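Local coordinates for protein formimidoylglutamase (Bacillus subtilis, PDB 3M1R) that hydrolyses N-formimidoyl-L-glutamate to L-glutamate and formamide, a manganese-dependent step of histidine degradation, at residues F9-E12 and A13-F17; T23-S26 and D27-T31. One frame throughout, in Å; residues are numbered along the deposited sequence.

Interaction 1 (F9-E12 and A13-F17); sequences FLRE and AGSSF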
ATOM      1  N   PHE D   9       5.352 -37.116  -4.137  1.00 56.06           N
ATOM      2  CA  PHE D   9       5.516 -35.727  -3.700  1.00 55.11           C
ATOM      3  C   PHE D   9       5.318 -34.693  -4.817  1.00 57.74           C
ATOM      4  O   PHE D   9       5.746 -33.550  -4.697  1.00 60.32           O
ATOM      5  CB  PHE D   9       6.879 -35.535  -3.032  1.00 52.38           C
ATOM      6  CG  PHE D   9       7.246 -36.638  -2.088  1.00 59.11           C
ATOM      7  CD1 PHE D   9       8.569 -36.998  -1.900  1.00 65.84           C
ATOM      8  CD2 PHE D   9       6.260 -37.336  -1.400  1.00 62.14           C
ATOM      9  CE1 PHE D   9       8.909 -38.025  -1.032  1.00 69.71           C
ATOM     10  CE2 PHE D   9       6.591 -38.365  -0.533  1.00 63.21           C
ATOM     11  CZ  PHE D   9       7.916 -38.710  -0.347  1.00 66.48           C
ATOM     12  N   LEU D  10       4.652 -35.093  -5.892  1.00 57.09           N
ATOM     13  CA  LEU D  10       4.379 -34.176  -6.990  1.00 55.23           C
ATOM     14  C   LEU D  10       2.887 -33.936  -7.035  1.00 56.95           C
ATOM     15  O   LEU D  10       2.093 -34.880  -7.117  1.00 62.82           O
ATOM     16  CB  LEU D  10       4.885 -34.748  -8.321  1.00 59.40           C
ATOM     17  CG  LEU D  10       4.864 -33.899  -9.594  1.00 60.06           C
ATOM     18  CD1 LEU D  10       3.440 -33.699 -10.127  1.00 56.61           C
ATOM     19  CD2 LEU D  10       5.573 -32.545  -9.360  1.00 61.32           C
ATOM     20  N   ARG D  11       2.510 -32.666  -6.961  1.00 50.93           N
ATOM     21  CA  ARG D  11       1.111 -32.273  -6.875  1.00 56.17           C
ATOM     22  C   ARG D  11       0.809 -31.280  -7.982  1.00 54.56           C
ATOM     23  O   ARG D  11       1.725 -30.732  -8.584  1.00 57.81           O
ATOM     24  CB  ARG D  11       0.838 -31.631  -5.513  1.00 68.46           C
ATOM     25  CG  ARG D  11       1.257 -32.488  -4.312  1.00 75.34           C
ATOM     26  CD  ARG D  11       1.332 -31.653  -3.041  1.00 78.45           C
ATOM     27  NE  ARG D  11       0.034 -31.129  -2.631  1.00 78.43           N
ATOM     28  CZ  ARG D  11      -0.133 -30.159  -1.738  1.00 78.78           C
ATOM     29  NH1 ARG D  11       0.919 -29.591  -1.157  1.00 75.02           N
ATOM     30  NH2 ARG D  11      -1.356 -29.750  -1.430  1.00 80.72           N
ATOM     31  N   GLU D  12      -0.464 -31.027  -8.256  1.00 49.35           N
ATOM     32  CA  GLU D  12      -0.775 -30.092  -9.317  1.00 56.29           C
ATOM     33  C   GLU D  12      -0.475 -28.647  -8.873  1.00 61.94           C
ATOM     34  O   GLU D  12      -0.474 -28.335  -7.676  1.00 60.02           O
ATOM     35  CB  GLU D  12      -2.207 -30.264  -9.822  1.00 60.43           C
ATOM     36  CG  GLU D  12      -3.255 -29.560  -9.003  1.00 69.61           C
ATOM     37  CD  GLU D  12      -4.513 -29.307  -9.804  1.00 80.45           C
ATOM     38  OE1 GLU D  12      -5.381 -28.549  -9.318  1.00 84.42           O
ATOM     39  OE2 GLU D  12      -4.622 -29.860 -10.926  1.00 82.81           O
ATOM     40  N   ALA D  13      -0.208 -27.780  -9.843  1.00 57.52           N
ATOM     41  CA  ALA D  13       0.287 -26.447  -9.548  1.00 55.30           C
ATOM     42  C   ALA D  13      -0.746 -25.653  -8.768  1.00 54.11           C
ATOM     43  O   ALA D  13      -1.932 -25.653  -9.112  1.00 56.40           O
ATOM     44  CB  ALA D  13       0.659 -25.723 -10.833  1.00 55.39           C
ATOM     45  N   GLY D  14      -0.295 -24.987  -7.711  1.00 43.06           N
ATOM     46  CA  GLY D  14      -1.168 -24.131  -6.929  1.00 45.88           C
ATOM     47  C   GLY D  14      -1.818 -24.838  -5.745  1.00 49.04           C
ATOM     48  O   GLY D  14      -2.591 -24.235  -4.999  1.00 53.06           O
ATOM     49  N   SER D  15      -1.512 -26.113  -5.561  1.00 44.80           N
ATOM     50  CA  SER D  15      -2.089 -26.846  -4.432  1.00 52.26           C
ATOM     51  C   SER D  15      -1.787 -26.146  -3.107  1.00 55.75           C
ATOM     52  O   SER D  15      -0.754 -25.486  -2.956  1.00 54.84           O
ATOM     53  CB  SER D  15      -1.592 -28.292  -4.398  1.00 46.82           C
ATOM     54  OG  SER D  15      -2.008 -28.979  -5.560  1.00 48.22           O
ATOM     55  N   SER D  16      -2.709 -26.269  -2.159  1.00 56.66           N
ATOM     56  CA  SER D  16      -2.502 -25.715  -0.829  1.00 58.79           C
ATOM     57  C   SER D  16      -2.471 -26.827   0.218  1.00 57.98           C
ATOM     58  O   SER D  16      -2.611 -28.018  -0.105  1.00 57.61           O
ATOM     59  CB  SER D  16      -3.580 -24.680  -0.490  1.00 66.37           C
ATOM     60  OG  SER D  16      -4.879 -25.243  -0.566  1.00 74.38           O
ATOM     61  N   PHE D  17      -2.278 -26.436   1.469  1.00 58.22           N
ATOM     62  CA  PHE D  17      -2.253 -27.402   2.555  1.00 57.42           C
ATOM     63  C   PHE D  17      -3.513 -28.254   2.525  1.00 50.61           C
ATOM     64  O   PHE D  17      -4.630 -27.742   2.554  1.00 55.36           O
ATOM     65  CB  PHE D  17      -2.124 -26.711   3.913  1.00 53.71           C
ATOM     66  CG  PHE D  17      -2.170 -27.664   5.076  1.00 52.31           C
ATOM     67  CD1 PHE D  17      -1.195 -28.646   5.224  1.00 48.26           C
ATOM     68  CD2 PHE D  17      -3.187 -27.583   6.024  1.00 49.43           C
ATOM     69  CE1 PHE D  17      -1.233 -29.528   6.292  1.00 47.92           C
ATOM     70  CE2 PHE D  17      -3.223 -28.464   7.105  1.00 45.59           C
ATOM     71  CZ  PHE D  17      -2.247 -29.436   7.231  1.00 48.54           C
TER
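Ala-13 takes the chain round a tight reversal so that Ser-15 comes back to Glu-12 O, where the closing bonds fall. Next comes Gly-14, in the third position of the turn, with a positive phi of 92° at which a CB would press on the preceding carbonyl oxygen. Its N does not bond to Glu-12 O.

Ser-15 completes the turn and grips Glu-12 O twice. Its backbone N lies 3.2 Å from Glu-12 O, while Ser-15 OG donates to the same Glu-12 O over 2.7 Å. Both donors reach the oxygen from one face of the carbonyl plane. The hydroxyl gets there because OG sits anti to the carbonyl carbon of Ser-15, beside its N (chi1 -63°). Ser-15 CB serves a different partner: it lies over one face of the Arg-11 guanidinium, off toward the rim, with Arg-11 NH2 3.3 Å away.

At Ser-16 the backbone oxygen is the target. Arg-11, its chain bent at chi3 (65°), swings round so that NH2 meets Ser-16 O at 2.5 Å, shorter than usual and probably carrying some coordinate error; the oxygen lies almost in the guanidinium plane, although NH2 stands above the carbonyl plane. In a second subunit, Asp-94 forms a salt bridge with Arg-11 NH1, which probably helps limit how the group can turn, and Asp-92 accepts from Gly-14 N.

The ring of Phe-17 packs on Val-97 of the second subunit and Ile-52 of a third. The core of the arrangement is a type II beta turn from Glu-12 to Ser-15, glycine in third place, with Arg-11 reaching across its open ends to Ser-16.

Interaction 2 (T23-S26 and D27-T31); sequences TKMS and DLIAT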
ATOM      1  N   THR D  23     -13.299 -30.352   5.444  1.00 42.93           N
ATOM      2  CA  THR D  23     -14.026 -30.193   4.197  1.00 46.28           C
ATOM      3  C   THR D  23     -14.294 -28.721   3.968  1.00 46.61           C
ATOM      4  O   THR D  23     -15.108 -28.124   4.673  1.00 46.81           O
ATOM      5  CB  THR D  23     -15.374 -30.902   4.184  1.00 48.80           C
ATOM      6  OG1 THR D  23     -15.175 -32.317   4.301  1.00 56.97           O
ATOM      7  CG2 THR D  23     -16.075 -30.599   2.862  1.00 40.37           C
ATOM      8  N   LYS D  24     -13.611 -28.154   2.976  1.00 37.84           N
ATOM      9  CA  LYS D  24     -13.772 -26.758   2.602  1.00 41.85           C
ATOM     10  C   LYS D  24     -14.600 -26.692   1.336  1.00 41.15           C
ATOM     11  O   LYS D  24     -14.792 -27.714   0.674  1.00 37.62           O
ATOM     12  CB  LYS D  24     -12.400 -26.118   2.384  1.00 39.81           C
ATOM     13  CG  LYS D  24     -11.561 -26.113   3.649  1.00 46.81           C
ATOM     14  CD  LYS D  24     -10.242 -25.408   3.456  1.00 51.97           C
ATOM     15  CE  LYS D  24      -9.425 -26.062   2.343  1.00 62.86           C
ATOM     16  NZ  LYS D  24      -8.182 -25.284   2.014  1.00 71.21           N
HETATM   17  N   MSE D  25     -15.093 -25.502   0.993  1.00 37.91           N
HETATM   18  CA  MSE D  25     -15.936 -25.373  -0.180  1.00 34.50           C
HETATM   19  C   MSE D  25     -15.191 -25.854  -1.422  1.00 36.60           C
HETATM   20  O   MSE D  25     -15.792 -26.379  -2.359  1.00 38.70           O
HETATM   21  CB  MSE D  25     -16.431 -23.930  -0.341  1.00 34.49           C
HETATM   22  CG  MSE D  25     -17.486 -23.541   0.684  1.00 38.12           C
HETATM   23 SE   MSE D  25     -19.124 -24.650   0.586  0.86 50.19          SE
HETATM   24  CE  MSE D  25     -19.856 -23.914  -1.076  1.00 54.06           C
ATOM     25  N   SER D  26     -13.873 -25.685  -1.421  1.00 36.45           N
ATOM     26  CA  SER D  26     -13.069 -26.149  -2.550  1.00 36.43           C
ATOM     27  C   SER D  26     -13.213 -27.651  -2.804  1.00 41.42           C
ATOM     28  O   SER D  26     -12.985 -28.113  -3.914  1.00 47.82           O
ATOM     29  CB  SER D  26     -11.607 -25.829  -2.328  1.00 32.41           C
ATOM     30  OG  SER D  26     -11.243 -26.148  -1.005  1.00 40.90           O
ATOM     31  N   ASP D  27     -13.575 -28.408  -1.774  1.00 36.03           N
ATOM     32  CA  ASP D  27     -13.721 -29.852  -1.914  1.00 42.33           C
ATOM     33  C   ASP D  27     -15.084 -30.187  -2.504  1.00 44.63           C
ATOM     34  O   ASP D  27     -15.326 -31.323  -2.887  1.00 49.55           O
ATOM     35  CB  ASP D  27     -13.544 -30.548  -0.559  1.00 47.81           C
ATOM     36  CG  ASP D  27     -12.188 -30.259   0.071  1.00 55.42           C
ATOM     37  OD1 ASP D  27     -11.163 -30.364  -0.636  1.00 54.80           O
ATOM     38  OD2 ASP D  27     -12.147 -29.930   1.273  1.00 58.53           O
ATOM     39  N   LEU D  28     -15.969 -29.195  -2.580  1.00 40.79           N
ATOM     40  CA  LEU D  28     -17.367 -29.452  -2.962  1.00 41.13           C
ATOM     41  C   LEU D  28     -17.817 -28.723  -4.226  1.00 44.97           C
ATOM     42  O   LEU D  28     -18.916 -28.938  -4.714  1.00 48.47           O
ATOM     43  CB  LEU D  28     -18.299 -29.074  -1.816  1.00 36.14           C
ATOM     44  CG  LEU D  28     -18.193 -29.892  -0.541  1.00 39.95           C
ATOM     45  CD1 LEU D  28     -18.824 -29.148   0.584  1.00 43.79           C
ATOM     46  CD2 LEU D  28     -18.897 -31.224  -0.750  1.00 48.77           C
ATOM     47  N   ILE D  29     -16.966 -27.847  -4.741  1.00 46.25           N
ATOM     48  CA  ILE D  29     -17.292 -27.062  -5.919  1.00 50.00           C
ATOM     49  C   ILE D  29     -16.637 -27.699  -7.130  1.00 52.31           C
ATOM     50  O   ILE D  29     -15.426 -27.902  -7.150  1.00 55.89           O
ATOM     51  CB  ILE D  29     -16.794 -25.608  -5.779  1.00 43.43           C
ATOM     52  CG1 ILE D  29     -17.607 -24.855  -4.725  1.00 34.66           C
ATOM     53  CG2 ILE D  29     -16.828 -24.881  -7.117  1.00 42.74           C
ATOM     54  CD1 ILE D  29     -17.146 -23.397  -4.529  1.00 30.49           C
ATOM     55  N   ALA D  30     -17.444 -28.026  -8.131  1.00 44.53           N
ATOM     56  CA  ALA D  30     -16.924 -28.596  -9.362  1.00 46.02           C
ATOM     57  C   ALA D  30     -17.224 -27.697 -10.558  1.00 47.67           C
ATOM     58  O   ALA D  30     -18.300 -27.112 -10.660  1.00 49.01           O
ATOM     59  CB  ALA D  30     -17.512 -29.962  -9.590  1.00 47.10           C
ATOM     60  N   THR D  31     -16.263 -27.589 -11.461  1.00 43.82           N
ATOM     61  CA  THR D  31     -16.524 -26.962 -12.731  1.00 48.99           C
ATOM     62  C   THR D  31     -17.734 -27.658 -13.350  1.00 50.97           C
ATOM     63  O   THR D  31     -17.859 -28.869 -13.295  1.00 46.41           O
ATOM     64  CB  THR D  31     -15.320 -27.089 -13.656  1.00 57.51           C
ATOM     65  OG1 THR D  31     -14.166 -26.570 -12.990  1.00 62.09           O
ATOM     66  CG2 THR D  31     -15.551 -26.301 -14.928  1.00 57.34           C
TER
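Lys-24 and Asp-27 bracket the first of two overlapping type I beta turns, 24-27 and 25-28, that lead the chain into strand 29-31, the outermost strand, within this chain, of the parallel sheet in this arginase-family alpha/beta fold.

The backbone bonds come in succession. Asp-27 N donates to Lys-24 O at 2.8 Å, and one residue on, Leu-28 N donates to Met-25 O, also at 2.8 Å. A weak, bent bond follows from Ile-29 N to the same Met-25 O, 3.0 Å away, just where the chain straightens into the strand.

One side chain adds a polar bond of its own. With CG of Asp-27 beside its own N (chi1 -58°), the carboxylate folds back over the first turn, and OD2 takes the N-H of Lys-24 at 2.9 Å. That bond is nearly straight (165°), yet it meets OD2 on the anti side and 29° out of the carboxylate plane. Lys-24 and Asp-27 are thus joined in both directions, backbone to backbone and backbone to carboxylate; the ammonium group is not part of it, as NZ stays 6.2 Å from OD2 of Asp-27. Ser-26 OG bonds to Lys-69 O of helix 60-69.

Apolar contacts are looser. Thr-23 and Leu-28 cross at about a right angle, methyl CG2 of Thr-23 resting 3.9 Å from CD1 of Leu-28. Met-25, a buried selenomethionine, packs between strand 87-93 and helices 60-69 and 300-318. On the Ile-29 side, CB of Met-25 is 4.3 Å from CD1 of Ile-29, and Ile-29 CG1 lies 3.3 Å from the Met-25 carbonyl oxygen.

From the N terminus, short strand 10-11 pairs antiparallel with a strand of a second subunit, and interaction 1 closes a small loop right after it, turning the chain at 12-15. The chain then runs back toward the body of its own subunit, where interaction 2 winds residues 24-28 into a compact turn and delivers strand 29-31 to the sheet beside strand 87-93. The two contacts are in series and neither nest nor cross. Their centres lie about 16 Å apart, and they meet loosely where Ser-16 OG comes 4.2 Å from Lys-24 NZ. Interaction 1 belongs to the arm that reaches across the interface; interaction 2 packs against helix 60-69 through Met-25 and Ile-29, and against helix 300-318 through Met-25.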